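Local coordinates for chitin binding domain (Burkholderia pseudomallei, PDB 3UAM), which is probably a copper-dependent lytic polysaccharide monooxygenase of family AA10, expected to bind chitin or a related polysaccharide and cleave its chains oxidatively, at residues H21-T26 with G43-L48; T130-K135 with P151-V156. All coordinates share one frame; numbering follows the deposited sequence. Where two conformers were deposited one is given.

Contact 1: H21-T26 with G43-L48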
loop_
_atom_site.group_PDB
_atom_site.type_symbol
_atom_site.label_atom_id
_atom_site.label_comp_id
_atom_site.label_asym_id
_atom_site.label_seq_id
_atom_site.Cartn_x
_atom_site.Cartn_y
_atom_site.Cartn_z
ATOM N N HIS A 21 2.484 -1.551 13.310
ATOM C CA HIS A 21 1.787 -2.423 12.383
ATOM C C HIS A 21 0.745 -1.662 11.645
ATOM O O HIS A 21 0.101 -0.779 12.216
ATOM C CB HIS A 21 1.057 -3.502 13.162
ATOM C CG HIS A 21 1.920 -4.643 13.582
ATOM N ND1 HIS A 21 1.482 -5.594 14.426
ATOM C CD2 HIS A 21 3.220 -4.975 13.237
ATOM C CE1 HIS A 21 2.452 -6.512 14.595
ATOM N NE2 HIS A 21 3.521 -6.121 13.861
ATOM N N GLY A 22 0.556 -2.026 10.385
ATOM C CA GLY A 22 -0.533 -1.495 9.579
ATOM C C GLY A 22 -0.860 -2.455 8.450
ATOM O O GLY A 22 0.055 -3.056 7.877
ATOM N N ARG A 23 -2.156 -2.598 8.141
ATOM C CA ARG A 23 -2.604 -3.413 7.003
ATOM C C ARG A 23 -3.988 -2.975 6.520
ATOM O O ARG A 23 -4.718 -2.293 7.238
ATOM C CB ARG A 23 -2.625 -4.894 7.379
ATOM C CG ARG A 23 -3.718 -5.245 8.372
ATOM C CD ARG A 23 -3.549 -6.613 8.986
ATOM N NE ARG A 23 -4.654 -6.866 9.901
ATOM C CZ ARG A 23 -4.793 -6.310 11.107
ATOM N NH1 ARG A 23 -3.872 -5.496 11.628
ATOM N NH2 ARG A 23 -5.870 -6.599 11.813
ATOM N N VAL A 24 -4.340 -3.366 5.300
ATOM C CA VAL A 24 -5.696 -3.206 4.801
ATOM C C VAL A 24 -6.500 -4.466 5.102
ATOM O O VAL A 24 -6.265 -5.537 4.534
ATOM C CB VAL A 24 -5.707 -2.886 3.302
ATOM C CG1 VAL A 24 -7.120 -2.985 2.742
ATOM C CG2 VAL A 24 -5.112 -1.499 3.083
ATOM N N ILE A 25 -7.468 -4.321 5.996
ATOM C CA ILE A 25 -8.249 -5.451 6.445
ATOM C C ILE A 25 -9.450 -5.711 5.545
ATOM O O ILE A 25 -9.899 -6.858 5.465
ATOM C CB ILE A 25 -8.670 -5.338 7.935
ATOM C CG1 ILE A 25 -9.491 -4.074 8.223
ATOM C CG2 ILE A 25 -7.432 -5.407 8.824
ATOM C CD1 ILE A 25 -10.279 -4.155 9.527
ATOM N N THR A 26 -10.001 -4.677 4.910
ATOM C CA THR A 26 -11.095 -4.877 3.945
ATOM C C THR A 26 -11.051 -3.809 2.846
ATOM O O THR A 26 -10.700 -2.654 3.097
ATOM C CB THR A 26 -12.492 -4.892 4.592
ATOM O OG1 THR A 26 -12.578 -3.839 5.530
ATOM C CG2 THR A 26 -12.790 -6.219 5.346
ATOM N N GLY A 43 2.385 -10.613 12.514
ATOM C CA GLY A 43 3.438 -9.600 12.366
ATOM C C GLY A 43 3.769 -9.359 10.896
ATOM O O GLY A 43 3.783 -8.223 10.404
ATOM N N GLN A 44 4.011 -10.451 10.187
ATOM C CA GLN A 44 4.374 -10.410 8.773
ATOM C C GLN A 44 3.374 -9.644 7.896
ATOM O O GLN A 44 3.782 -8.828 7.070
ATOM C CB GLN A 44 4.543 -11.844 8.251
ATOM C CG GLN A 44 5.797 -12.545 8.783
ATOM C CD GLN A 44 5.906 -13.990 8.319
ATOM O OE1 GLN A 44 4.900 -14.644 8.062
ATOM N NE2 GLN A 44 7.126 -14.488 8.196
ATOM N N VAL A 45 2.072 -9.908 8.059
ATOM C CA VAL A 45 1.017 -9.213 7.299
ATOM C C VAL A 45 1.060 -7.704 7.530
ATOM O O VAL A 45 0.765 -6.915 6.628
ATOM C CB VAL A 45 -0.391 -9.718 7.693
ATOM C CG1 VAL A 45 -1.484 -8.875 7.037
ATOM C CG2 VAL A 45 -0.548 -11.176 7.293
ATOM N N ASN A 46 1.421 -7.329 8.758
ATOM C CA ASN A 46 1.416 -5.942 9.242
ATOM C C ASN A 46 2.761 -5.178 9.113
ATOM O O ASN A 46 2.857 -4.015 9.545
ATOM C CB ASN A 46 1.039 -5.948 10.725
ATOM C CG ASN A 46 -0.452 -6.082 10.950
ATOM O OD1 ASN A 46 -1.202 -5.169 10.631
ATOM N ND2 ASN A 46 -0.892 -7.231 11.450
ATOM N N GLU A 47 3.770 -5.824 8.514
ATOM C CA GLU A 47 5.118 -5.273 8.439
ATOM C C GLU A 47 5.671 -5.338 7.000
ATOM O O GLU A 47 6.844 -5.663 6.789
ATOM C CB GLU A 47 6.043 -6.012 9.405
ATOM C CG GLU A 47 5.759 -5.730 10.863
ATOM C CD GLU A 47 6.493 -6.656 11.830
ATOM O OE1 GLU A 47 7.542 -7.234 11.486
ATOM O OE2 GLU A 47 6.014 -6.813 12.974
ATOM N N LEU A 48 4.825 -4.990 6.030
ATOM C CA LEU A 48 5.227 -4.915 4.646
ATOM C C LEU A 48 5.758 -3.492 4.435
ATOM O O LEU A 48 5.164 -2.669 3.738
ATOM C CB LEU A 48 4.071 -5.286 3.724
ATOM C CG LEU A 48 3.466 -6.687 3.951
ATOM C CD1 LEU A 48 2.373 -6.972 2.928
ATOM C CD2 LEU A 48 4.534 -7.800 3.957
HETATM O O HOH W 1 1.920 -4.302 6.188
#
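H21 opens the first strand of the lytic polysaccharide monooxygenase fold, at the position where this family usually carries the N-terminal histidine of its copper-binding brace, and its imidazole packs against N46, which follows V45 in segment 43-48. CB of N46 lies over one face, 3.6 Å from the ring centroid and displaced toward the rim, a CH-pi contact; the amide is turned only 19° from the ring plane. At the ring's edge, NE2 donates to OE2 of E47 over 2.7 Å. The carboxylate, tilted 32° from the ring, offers its anti lone pair, and the extended E47 chain brings OE2 into the imidazole plane. Held on a face and at an edge, the ring has its rotation set, while the buried ND1 finds no partner in the model; in relatives the equivalent nitrogen usually binds copper. Next, the backbone N of G22 donates to O of N46 at 3.2 Å. R23 reaches back with its NH1 to OD1 of N46 at 2.9 Å, the guanidinium meeting the amide nearly at right angles. Asparagine suits this place because OD1 accepts that bond while ND2 donates to O of F42. R23 has CG lodged between its backbone N and carbonyl carbon (chi1 70°), and its CD packs on CG1 of V45 at 3.6 Å. A water joins O of G22 and O of V45 to N of L48. Behind this contact, strand 21-26 pairs with strand 113-121, V45 and L48 rest on helix 30-36, and Q209 of strand 205-215 bonds to V24.

Contact 2: T130-K135 with P151-V156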
loop_
_atom_site.group_PDB
_atom_site.type_symbol
_atom_site.label_atom_id
_atom_site.label_comp_id
_atom_site.label_asym_id
_atom_site.label_seq_id
_atom_site.Cartn_x
_atom_site.Cartn_y
_atom_site.Cartn_z
ATOM N N THR A 130 -2.073 6.609 -0.174
ATOM C CA THR A 130 -2.161 6.728 -1.614
ATOM C C THR A 130 -2.672 5.395 -2.165
ATOM O O THR A 130 -2.334 4.326 -1.617
ATOM C CB THR A 130 -0.786 7.008 -2.241
ATOM O OG1 THR A 130 -0.292 8.283 -1.792
ATOM C CG2 THR A 130 -0.943 7.094 -3.737
ATOM N N TYR A 131 -3.505 5.471 -3.201
ATOM C CA TYR A 131 -4.046 4.296 -3.858
ATOM C C TYR A 131 -3.691 4.345 -5.341
ATOM O O TYR A 131 -4.039 5.272 -6.029
ATOM C CB TYR A 131 -5.546 4.201 -3.641
ATOM C CG TYR A 131 -5.889 4.122 -2.170
ATOM C CD1 TYR A 131 -5.934 2.892 -1.528
ATOM C CD2 TYR A 131 -6.128 5.267 -1.418
ATOM C CE1 TYR A 131 -6.228 2.795 -0.186
ATOM C CE2 TYR A 131 -6.434 5.173 -0.071
ATOM C CZ TYR A 131 -6.472 3.924 0.543
ATOM O OH TYR A 131 -6.747 3.765 1.887
ATOM N N TRP A 132 -3.003 3.313 -5.799
ATOM C CA TRP A 132 -2.515 3.186 -7.168
ATOM C C TRP A 132 -3.211 2.035 -7.854
ATOM O O TRP A 132 -3.488 0.998 -7.226
ATOM C CB TRP A 132 -0.994 2.902 -7.166
ATOM C CG TRP A 132 -0.160 3.895 -6.384
ATOM C CD1 TRP A 132 0.220 3.829 -5.042
ATOM C CD2 TRP A 132 0.421 5.155 -6.887
ATOM N NE1 TRP A 132 0.997 4.935 -4.708
ATOM C CE2 TRP A 132 1.132 5.763 -5.768
ATOM C CE3 TRP A 132 0.415 5.804 -8.106
ATOM C CZ2 TRP A 132 1.777 6.987 -5.886
ATOM C CZ3 TRP A 132 1.070 7.032 -8.216
ATOM C CH2 TRP A 132 1.758 7.598 -7.131
ATOM N N ILE A 133 -3.456 2.179 -9.155
ATOM C CA ILE A 133 -4.240 1.213 -9.901
ATOM C C ILE A 133 -3.457 0.832 -11.170
ATOM O O ILE A 133 -2.813 1.688 -11.818
ATOM C CB ILE A 133 -5.642 1.764 -10.262
ATOM C CG1 ILE A 133 -6.517 0.685 -10.900
ATOM C CG2 ILE A 133 -5.531 2.949 -11.212
ATOM C CD1 ILE A 133 -6.985 -0.403 -9.976
ATOM N N THR A 134 -3.526 -0.457 -11.498
ATOM C CA THR A 134 -2.895 -0.990 -12.682
ATOM C C THR A 134 -3.567 -0.413 -13.918
ATOM O O THR A 134 -4.755 -0.082 -13.922
ATOM C CB THR A 134 -2.930 -2.537 -12.716
ATOM O OG1 THR A 134 -4.245 -3.014 -12.355
ATOM C CG2 THR A 134 -1.908 -3.134 -11.755
ATOM N N LYS A 135 -2.783 -0.282 -14.970
ATOM C CA LYS A 135 -3.268 0.224 -16.237
ATOM C C LYS A 135 -4.134 -0.823 -16.930
ATOM O O LYS A 135 -3.930 -2.039 -16.743
ATOM C CB LYS A 135 -2.097 0.533 -17.170
ATOM C CG LYS A 135 -1.051 1.505 -16.649
ATOM C CD LYS A 135 0.025 1.684 -17.715
ATOM C CE LYS A 135 1.127 2.630 -17.237
ATOM N NZ LYS A 135 2.344 2.504 -18.087
ATOM N N PRO A 151 0.545 6.285 -13.727
ATOM C CA PRO A 151 1.442 7.233 -13.078
ATOM C C PRO A 151 0.710 8.187 -12.112
ATOM O O PRO A 151 1.306 8.684 -11.163
ATOM C CB PRO A 151 2.098 7.978 -14.264
ATOM C CG PRO A 151 1.134 7.847 -15.389
ATOM C CD PRO A 151 0.485 6.495 -15.188
ATOM N N ASP A 152 -0.576 8.401 -12.333
ATOM C CA ASP A 152 -1.373 9.219 -11.437
ATOM C C ASP A 152 -2.133 8.331 -10.457
ATOM O O ASP A 152 -2.802 7.395 -10.852
ATOM C CB ASP A 152 -2.347 10.095 -12.219
ATOM C CG ASP A 152 -1.636 11.090 -13.102
ATOM O OD1 ASP A 152 -0.462 11.463 -12.823
ATOM O OD2 ASP A 152 -2.236 11.496 -14.098
ATOM N N PRO A 153 -2.035 8.640 -9.165
ATOM C CA PRO A 153 -2.745 7.796 -8.208
ATOM C C PRO A 153 -4.254 7.857 -8.440
ATOM O O PRO A 153 -4.777 8.859 -8.911
ATOM C CB PRO A 153 -2.352 8.371 -6.841
ATOM C CG PRO A 153 -1.773 9.726 -7.110
ATOM C CD PRO A 153 -1.310 9.752 -8.535
ATOM N N LEU A 154 -4.931 6.755 -8.146
ATOM C CA LEU A 154 -6.386 6.739 -8.181
ATOM C C LEU A 154 -6.930 7.697 -7.117
ATOM O O LEU A 154 -7.847 8.458 -7.379
ATOM C CB LEU A 154 -6.914 5.315 -7.955
ATOM C CG LEU A 154 -8.435 5.162 -7.862
ATOM C CD1 LEU A 154 -9.102 5.690 -9.149
ATOM C CD2 LEU A 154 -8.756 3.703 -7.578
ATOM N N LYS A 155 -6.319 7.691 -5.935
ATOM C CA LYS A 155 -6.750 8.565 -4.851
ATOM C C LYS A 155 -5.617 8.822 -3.853
ATOM O O LYS A 155 -4.793 7.945 -3.588
ATOM C CB LYS A 155 -7.959 7.958 -4.142
ATOM C CG LYS A 155 -8.560 8.854 -3.067
ATOM C CD LYS A 155 -9.663 9.704 -3.627
ATOM C CE LYS A 155 -10.266 10.563 -2.544
ATOM N NZ LYS A 155 -11.227 11.435 -3.255
ATOM N N VAL A 156 -5.567 10.044 -3.332
ATOM C CA VAL A 156 -4.576 10.405 -2.329
ATOM C C VAL A 156 -5.339 11.041 -1.166
ATOM O O VAL A 156 -6.240 11.851 -1.401
ATOM C CB VAL A 156 -3.549 11.419 -2.882
ATOM C CG1 VAL A 156 -2.518 11.771 -1.823
ATOM C CG2 VAL A 156 -2.848 10.889 -4.146
HETATM O O HOH W 2 -2.313 4.711 -10.138
#
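W132 has CB of P153 over the face of its indole, a CH-pi contact 4.0 Å from the centroid of the six-membered ring and 13° off its normal, the two side chains pointing the same way. CG2 of T130 lies over the same face, toward the rim, and itself touches P153 CB at 3.6 Å. O of P151 comes up to the ring edge in plane, 3.4 Å from CZ3. The indole gets there because CG is anti to the carbonyl carbon (chi1 -54°), which folds the ring back toward P151 and P153. The backbones pair alongside in a short antiparallel bridge: N of Y131 donates to O of K155 at 2.8 Å, almost straight down the carbonyl. In return, O of Y131 takes two weak bonds, from N of L154 at 2.7 Å and N of K155 at 3.3 Å. With L154 and K155 both facing Y131, the chain makes a classic beta bulge where strand 155-158 begins. Further on, a water spans the gap, accepting from N of I133 and lying 2.8 Å from O of D152. Proline suits position 153, since it offers a rigid apolar surface to the indole and needs no N-H partner. The indole NE1 bonds to a bound glycerol. Backbone hydrogen bonds thus set the pairing, while W132, P153 and T130 meet through apolar carbon and L154 packs on I133.

Overall arrangement
Contacts 1 and 2 lie on opposite sides of the chain's centre, with their own centres 20 Å apart; their nearest atoms come within about 6 Å but do not touch. Contact 1 belongs to the three-stranded sheet through strand 21-26, whereas contact 2 joins two strands of the other, mixed sheet. Y131 of contact 2 bonds through OH to H181 ND1 and W118 NE1, and V24 of strand 21-26 also touches W118, an indirect path to contact 1. In the mature enzyme H21 would probably bind copper through its amino group and ND1; here residues precede it and no metal is present. The glycerol at W132 probably came from the crystallisation liquor.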